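Local coordinates for probable fumarate reductase Ifc3 (Shewanella frigidimarina, PDB 1QO8), which catalyses in vitro the essentially one-way reduction of fumarate to succinate, using one FAD and four covalently bound hemes c per subunit, at residues 206-218 / 543-555. Sequence-based numbering, arbitrary orientation.
With FAD (flavin-adenine dinucleotide), chain G.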
loop_
_atom_site.group_PDB
_atom_site.type_symbol
_atom_site.label_atom_id
_atom_site.label_comp_id
_atom_site.label_asym_id
_atom_site.label_seq_id
_atom_site.Cartn_x
_atom_site.Cartn_y
_atom_site.Cartn_z
ATOM N N ILE A 206 0.678 -9.830 -23.674
ATOM C CA ILE A 206 2.047 -9.606 -24.133
ATOM C C ILE A 206 3.049 -10.611 -23.580
ATOM O O ILE A 206 3.911 -11.112 -24.335
ATOM C CB ILE A 206 2.504 -8.194 -23.749
ATOM C CG1 ILE A 206 1.641 -7.244 -24.633
ATOM C CG2 ILE A 206 3.985 -7.951 -23.926
ATOM C CD1 ILE A 206 1.957 -5.788 -24.491
ATOM N N LEU A 207 2.917 -10.883 -22.281
ATOM C CA LEU A 207 3.726 -11.925 -21.670
ATOM C C LEU A 207 3.579 -13.228 -22.478
ATOM O O LEU A 207 4.593 -13.722 -22.959
ATOM C CB LEU A 207 3.387 -12.199 -20.195
ATOM C CG LEU A 207 4.323 -13.219 -19.555
ATOM C CD1 LEU A 207 5.732 -12.659 -19.572
ATOM C CD2 LEU A 207 3.903 -13.572 -18.110
ATOM N N ALA A 208 2.354 -13.703 -22.670
ATOM C CA ALA A 208 2.096 -14.924 -23.407
ATOM C C ALA A 208 2.618 -14.821 -24.840
ATOM O O ALA A 208 3.337 -15.693 -25.307
ATOM C CB ALA A 208 0.603 -15.288 -23.481
ATOM N N GLU A 209 2.295 -13.726 -25.516
ATOM C CA GLU A 209 2.564 -13.610 -26.930
ATOM C C GLU A 209 4.036 -13.596 -27.269
ATOM O O GLU A 209 4.391 -14.019 -28.361
ATOM C CB GLU A 209 1.922 -12.328 -27.476
ATOM C CG GLU A 209 0.422 -12.589 -27.696
ATOM C CD GLU A 209 -0.294 -11.311 -28.114
ATOM O OE1 GLU A 209 0.270 -10.212 -28.036
ATOM O OE2 GLU A 209 -1.468 -11.456 -28.535
ATOM N N GLN A 210 4.894 -13.084 -26.398
ATOM C CA GLN A 210 6.284 -12.820 -26.688
ATOM C C GLN A 210 7.250 -13.728 -25.945
ATOM O O GLN A 210 8.461 -13.546 -25.949
ATOM C CB GLN A 210 6.540 -11.337 -26.323
ATOM C CG GLN A 210 6.074 -10.466 -27.489
ATOM C CD GLN A 210 6.023 -8.992 -27.182
ATOM O OE1 GLN A 210 5.047 -8.329 -27.542
ATOM N NE2 GLN A 210 7.056 -8.401 -26.565
ATOM N N SER A 211 6.741 -14.681 -25.223
ATOM C CA SER A 211 7.464 -15.622 -24.392
ATOM C C SER A 211 8.312 -16.553 -25.241
ATOM O O SER A 211 9.476 -16.686 -24.832
ATOM C CB SER A 211 6.518 -16.384 -23.482
ATOM O OG SER A 211 5.485 -17.109 -24.120
ATOM N N ALA A 212 7.821 -17.116 -26.358
ATOM C CA ALA A 212 8.695 -17.933 -27.206
ATOM C C ALA A 212 9.860 -17.164 -27.804
ATOM O O ALA A 212 11.028 -17.553 -27.818
ATOM C CB ALA A 212 7.879 -18.507 -28.406
ATOM N N ASP A 213 9.581 -15.969 -28.322
ATOM C CA ASP A 213 10.577 -15.011 -28.776
ATOM C C ASP A 213 11.593 -14.717 -27.682
ATOM O O ASP A 213 12.749 -14.761 -28.040
ATOM C CB ASP A 213 9.915 -13.694 -29.185
ATOM C CG ASP A 213 10.525 -13.183 -30.477
ATOM O OD1 ASP A 213 11.304 -13.834 -31.213
ATOM O OD2 ASP A 213 10.102 -12.057 -30.782
ATOM N N GLY A 214 11.191 -14.515 -26.424
ATOM C CA GLY A 214 12.188 -14.372 -25.361
ATOM C C GLY A 214 13.078 -15.594 -25.154
ATOM O O GLY A 214 14.258 -15.390 -24.869
ATOM N N VAL A 215 12.561 -16.824 -25.207
ATOM C CA VAL A 215 13.334 -18.040 -25.031
ATOM C C VAL A 215 14.357 -18.132 -26.186
ATOM O O VAL A 215 15.538 -18.321 -25.941
ATOM C CB VAL A 215 12.466 -19.308 -25.007
ATOM C CG1 VAL A 215 13.288 -20.615 -25.178
ATOM C CG2 VAL A 215 11.646 -19.383 -23.688
ATOM N N GLN A 216 13.869 -17.849 -27.399
ATOM C CA GLN A 216 14.691 -17.744 -28.571
ATOM C C GLN A 216 15.785 -16.695 -28.509
ATOM O O GLN A 216 16.953 -16.970 -28.826
ATOM C CB GLN A 216 13.825 -17.397 -29.783
ATOM C CG GLN A 216 13.132 -18.599 -30.392
ATOM C CD GLN A 216 12.183 -18.080 -31.464
ATOM O OE1 GLN A 216 12.608 -17.831 -32.606
ATOM N NE2 GLN A 216 10.931 -17.869 -31.136
ATOM N N TRP A 217 15.406 -15.518 -28.040
ATOM C CA TRP A 217 16.374 -14.474 -27.721
ATOM C C TRP A 217 17.421 -14.956 -26.763
ATOM O O TRP A 217 18.601 -14.745 -26.977
ATOM C CB TRP A 217 15.595 -13.261 -27.205
ATOM C CG TRP A 217 16.391 -12.299 -26.357
ATOM C CD1 TRP A 217 16.355 -12.104 -25.020
ATOM C CD2 TRP A 217 17.397 -11.413 -26.858
ATOM N NE1 TRP A 217 17.254 -11.122 -24.618
ATOM C CE2 TRP A 217 17.896 -10.668 -25.765
ATOM C CE3 TRP A 217 17.902 -11.161 -28.138
ATOM C CZ2 TRP A 217 18.872 -9.714 -25.930
ATOM C CZ3 TRP A 217 18.868 -10.195 -28.286
ATOM C CH2 TRP A 217 19.381 -9.506 -27.186
ATOM N N LEU A 218 17.070 -15.632 -25.649
ATOM C CA LEU A 218 18.150 -16.105 -24.756
ATOM C C LEU A 218 19.046 -17.156 -25.420
ATOM O O LEU A 218 20.259 -17.206 -25.134
ATOM C CB LEU A 218 17.551 -16.583 -23.441
ATOM C CG LEU A 218 16.810 -15.490 -22.629
ATOM C CD1 LEU A 218 15.973 -16.090 -21.514
ATOM C CD2 LEU A 218 17.796 -14.470 -22.086
ATOM N N ASN A 543 6.681 -17.740 -14.531
ATOM C CA ASN A 543 6.166 -16.531 -15.170
ATOM C C ASN A 543 6.966 -15.289 -14.833
ATOM O O ASN A 543 7.045 -14.364 -15.650
ATOM C CB ASN A 543 4.716 -16.358 -14.659
ATOM C CG ASN A 543 3.758 -17.037 -15.615
ATOM O OD1 ASN A 543 4.199 -17.618 -16.614
ATOM N ND2 ASN A 543 2.485 -16.935 -15.329
ATOM N N ALA A 544 7.568 -15.247 -13.654
ATOM C CA ALA A 544 8.379 -14.041 -13.310
ATOM C C ALA A 544 9.696 -13.975 -14.065
ATOM O O ALA A 544 10.132 -12.892 -14.484
ATOM C CB ALA A 544 8.724 -14.071 -11.835
ATOM N N ILE A 545 10.355 -15.140 -14.259
ATOM C CA ILE A 545 11.539 -15.171 -15.135
ATOM C C ILE A 545 11.072 -14.736 -16.520
ATOM O O ILE A 545 11.744 -13.909 -17.142
ATOM C CB ILE A 545 12.302 -16.522 -15.228
ATOM C CG1 ILE A 545 13.016 -16.681 -13.912
ATOM C CG2 ILE A 545 13.307 -16.577 -16.391
ATOM C CD1 ILE A 545 14.188 -15.671 -13.794
ATOM N N ALA A 546 9.915 -15.211 -16.998
ATOM C CA ALA A 546 9.500 -14.823 -18.330
ATOM C C ALA A 546 9.201 -13.341 -18.465
ATOM O O ALA A 546 9.423 -12.693 -19.490
ATOM C CB ALA A 546 8.231 -15.585 -18.743
ATOM N N ASP A 547 8.565 -12.790 -17.451
ATOM C CA ASP A 547 8.339 -11.350 -17.266
ATOM C C ASP A 547 9.661 -10.593 -17.353
ATOM O O ASP A 547 9.728 -9.640 -18.104
ATOM C CB ASP A 547 7.694 -11.193 -15.885
ATOM C CG ASP A 547 7.451 -9.775 -15.420
ATOM O OD1 ASP A 547 7.343 -8.822 -16.219
ATOM O OD2 ASP A 547 7.348 -9.623 -14.171
ATOM N N THR A 548 10.741 -10.944 -16.705
ATOM C CA THR A 548 11.996 -10.168 -16.781
ATOM C C THR A 548 12.530 -10.169 -18.206
ATOM O O THR A 548 13.022 -9.121 -18.663
ATOM C CB THR A 548 13.085 -10.673 -15.814
ATOM O OG1 THR A 548 13.471 -12.000 -16.264
ATOM C CG2 THR A 548 12.573 -10.776 -14.387
ATOM N N VAL A 549 12.298 -11.255 -18.975
ATOM C CA VAL A 549 12.796 -11.243 -20.338
ATOM C C VAL A 549 11.881 -10.399 -21.230
ATOM O O VAL A 549 12.291 -9.502 -21.973
ATOM C CB VAL A 549 12.948 -12.652 -20.953
ATOM C CG1 VAL A 549 13.406 -12.550 -22.388
ATOM C CG2 VAL A 549 13.966 -13.439 -20.112
ATOM N N VAL A 550 10.607 -10.709 -21.231
ATOM C CA VAL A 550 9.698 -10.056 -22.153
ATOM C C VAL A 550 9.640 -8.537 -21.856
ATOM O O VAL A 550 9.656 -7.741 -22.789
ATOM C CB VAL A 550 8.314 -10.674 -22.028
ATOM C CG1 VAL A 550 7.235 -9.822 -22.672
ATOM C CG2 VAL A 550 8.265 -12.077 -22.631
ATOM N N PHE A 551 9.445 -8.123 -20.607
ATOM C CA PHE A 551 9.211 -6.699 -20.371
ATOM C C PHE A 551 10.560 -6.016 -20.213
ATOM O O PHE A 551 10.686 -4.798 -20.353
ATOM C CB PHE A 551 8.279 -6.463 -19.164
ATOM C CG PHE A 551 6.839 -6.710 -19.564
ATOM C CD1 PHE A 551 6.150 -5.808 -20.362
ATOM C CD2 PHE A 551 6.211 -7.884 -19.149
ATOM C CE1 PHE A 551 4.865 -6.099 -20.786
ATOM C CE2 PHE A 551 4.908 -8.151 -19.554
ATOM C CZ PHE A 551 4.232 -7.271 -20.376
ATOM N N GLY A 552 11.604 -6.768 -19.817
ATOM C CA GLY A 552 12.955 -6.196 -19.765
ATOM C C GLY A 552 13.321 -5.732 -21.168
ATOM O O GLY A 552 13.854 -4.610 -21.306
ATOM N N ARG A 553 12.934 -6.507 -22.198
ATOM C CA ARG A 553 13.349 -6.181 -23.552
ATOM C C ARG A 553 12.424 -5.039 -24.054
ATOM O O ARG A 553 12.870 -4.196 -24.813
ATOM C CB ARG A 553 13.208 -7.341 -24.551
ATOM C CG ARG A 553 14.050 -8.586 -24.236
ATOM C CD ARG A 553 13.655 -9.776 -25.098
ATOM N NE ARG A 553 14.159 -9.575 -26.472
ATOM C CZ ARG A 553 13.667 -10.263 -27.507
ATOM N NH1 ARG A 553 12.695 -11.184 -27.406
ATOM N NH2 ARG A 553 14.207 -10.059 -28.702
ATOM N N ILE A 554 11.129 -5.086 -23.682
ATOM C CA ILE A 554 10.241 -3.974 -24.049
ATOM C C ILE A 554 10.675 -2.676 -23.379
ATOM O O ILE A 554 10.759 -1.639 -24.096
ATOM C CB ILE A 554 8.777 -4.323 -23.756
ATOM C CG1 ILE A 554 8.251 -5.376 -24.703
ATOM C CG2 ILE A 554 7.909 -3.066 -23.927
ATOM C CD1 ILE A 554 6.979 -6.066 -24.259
ATOM N N ALA A 555 11.097 -2.699 -22.104
ATOM C CA ALA A 555 11.493 -1.498 -21.402
ATOM C C ALA A 555 12.718 -0.828 -22.026
ATOM O O ALA A 555 12.846 0.384 -22.099
ATOM C CB ALA A 555 11.897 -1.771 -19.938
HETATM P PA FAD G . 16.476 -9.196 -9.636
HETATM O O1A FAD G . 17.013 -10.397 -10.352
HETATM O O2A FAD G . 16.365 -9.181 -8.286
HETATM O O5B FAD G . 17.671 -8.187 -9.791
HETATM C C5B FAD G . 17.574 -6.753 -9.411
HETATM C C4B FAD G . 19.054 -6.123 -9.493
HETATM O O4B FAD G . 18.834 -4.683 -9.094
HETATM C C3B FAD G . 19.968 -6.669 -8.347
HETATM O O3B FAD G . 21.116 -7.319 -8.663
HETATM C C2B FAD G . 19.957 -5.545 -7.247
HETATM O O2B FAD G . 21.171 -5.443 -6.464
HETATM C C1B FAD G . 19.911 -4.354 -8.130
HETATM N N9A FAD G . 19.376 -3.160 -7.463
HETATM C C8A FAD G . 18.369 -3.077 -6.534
HETATM N N7A FAD G . 18.231 -1.869 -6.060
HETATM C C5A FAD G . 19.191 -1.096 -6.706
HETATM C C6A FAD G . 19.613 0.295 -6.564
HETATM N N6A FAD G . 19.053 1.148 -5.751
HETATM N N1A FAD G . 20.600 0.669 -7.415
HETATM C C2A FAD G . 21.279 -0.209 -8.228
HETATM N N3A FAD G . 20.968 -1.513 -8.403
HETATM C C4A FAD G . 19.940 -1.881 -7.592
HETATM N N1 FAD G . 10.508 -17.119 -10.929
HETATM C C2 FAD G . 10.267 -17.823 -12.002
HETATM O O2 FAD G . 9.546 -17.553 -12.906
HETATM N N3 FAD G . 10.886 -19.088 -12.242
HETATM C C4 FAD G . 11.774 -19.513 -11.259
HETATM O O4 FAD G . 12.294 -20.587 -11.368
HETATM C C4X FAD G . 11.973 -18.733 -10.040
HETATM N N5 FAD G . 12.782 -19.190 -9.072
HETATM C C5X FAD G . 13.041 -18.443 -7.972
HETATM C C6 FAD G . 13.909 -18.973 -7.008
HETATM C C7 FAD G . 14.199 -18.237 -5.885
HETATM C C7M FAD G . 15.116 -18.729 -4.811
HETATM C C8 FAD G . 13.627 -16.919 -5.760
HETATM C C8M FAD G . 13.992 -16.078 -4.575
HETATM C C9 FAD G . 12.802 -16.386 -6.717
HETATM C C9A FAD G . 12.484 -17.112 -7.841
HETATM N N10 FAD G . 11.624 -16.687 -8.873
HETATM C C10 FAD G . 11.354 -17.444 -9.947
HETATM C "C1'" FAD G . 11.304 -15.231 -9.014
HETATM C "C2'" FAD G . 12.191 -14.602 -10.140
HETATM O "O2'" FAD G . 13.480 -15.256 -9.885
HETATM C "C3'" FAD G . 12.420 -13.133 -9.708
HETATM O "O3'" FAD G . 11.173 -12.434 -9.604
HETATM C "C4'" FAD G . 12.990 -12.385 -10.960
HETATM O "O4'" FAD G . 14.308 -12.986 -11.146
HETATM C "C5'" FAD G . 13.211 -10.898 -10.506
HETATM O "O5'" FAD G . 14.142 -10.330 -11.625
HETATM P P FAD G . 14.525 -8.839 -11.693
HETATM O O1P FAD G . 15.379 -8.729 -12.936
HETATM O O2P FAD G . 13.302 -8.177 -11.595
HETATM O O3P FAD G . 15.192 -8.608 -10.428
HETATM O O HOH W 1 9.553 -8.772 -25.291
HETATM O O HOH W 2 10.472 -11.533 -25.428
#
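Arg553 lays its guanidinium flat on the indole of Trp217, planes 3° apart, where helices 206-218 and 543-555 cross almost perpendicularly. A bend at chi3 (74°) brings NE over the indole face, 3.5 Å from Trp217 CG, while CD lies above the five-membered ring as a CH-pi partner; the cation-pi contact itself is off-centre. Trp217 NE1 donates to Asn135 OD1 of helix 131-143, which helps hold the indole's orientation. NH1 of Arg553 donates to a water, which in turn donates to Gln210 O. At the centre, with no side chain at Gly214, Val549 CG1 comes within 3.7 Å of its CA. The packing is knobs-into-holes: Leu207, with CG anti to its backbone N (chi1 -176°), sits among Asn543, Ala546, Asp547 and Val550, its CD1 3.9 Å from Ala546 CB, while Val550 fits among Ile206, Leu207, Gln210 and Ser211. A second water joins Gln210 NE2 to Val550 O. With an alanine at Arg553, the Trp217 face would probably lose its stacked cation and the water on Gln210 O the N-H that donates to it. Farther along, Ile545 N donates to FAD O2 (2.9 Å); the crossing, apolar in its middle with two water bridges, thus packs helix 201-220 against a helix that contributes to the FAD site.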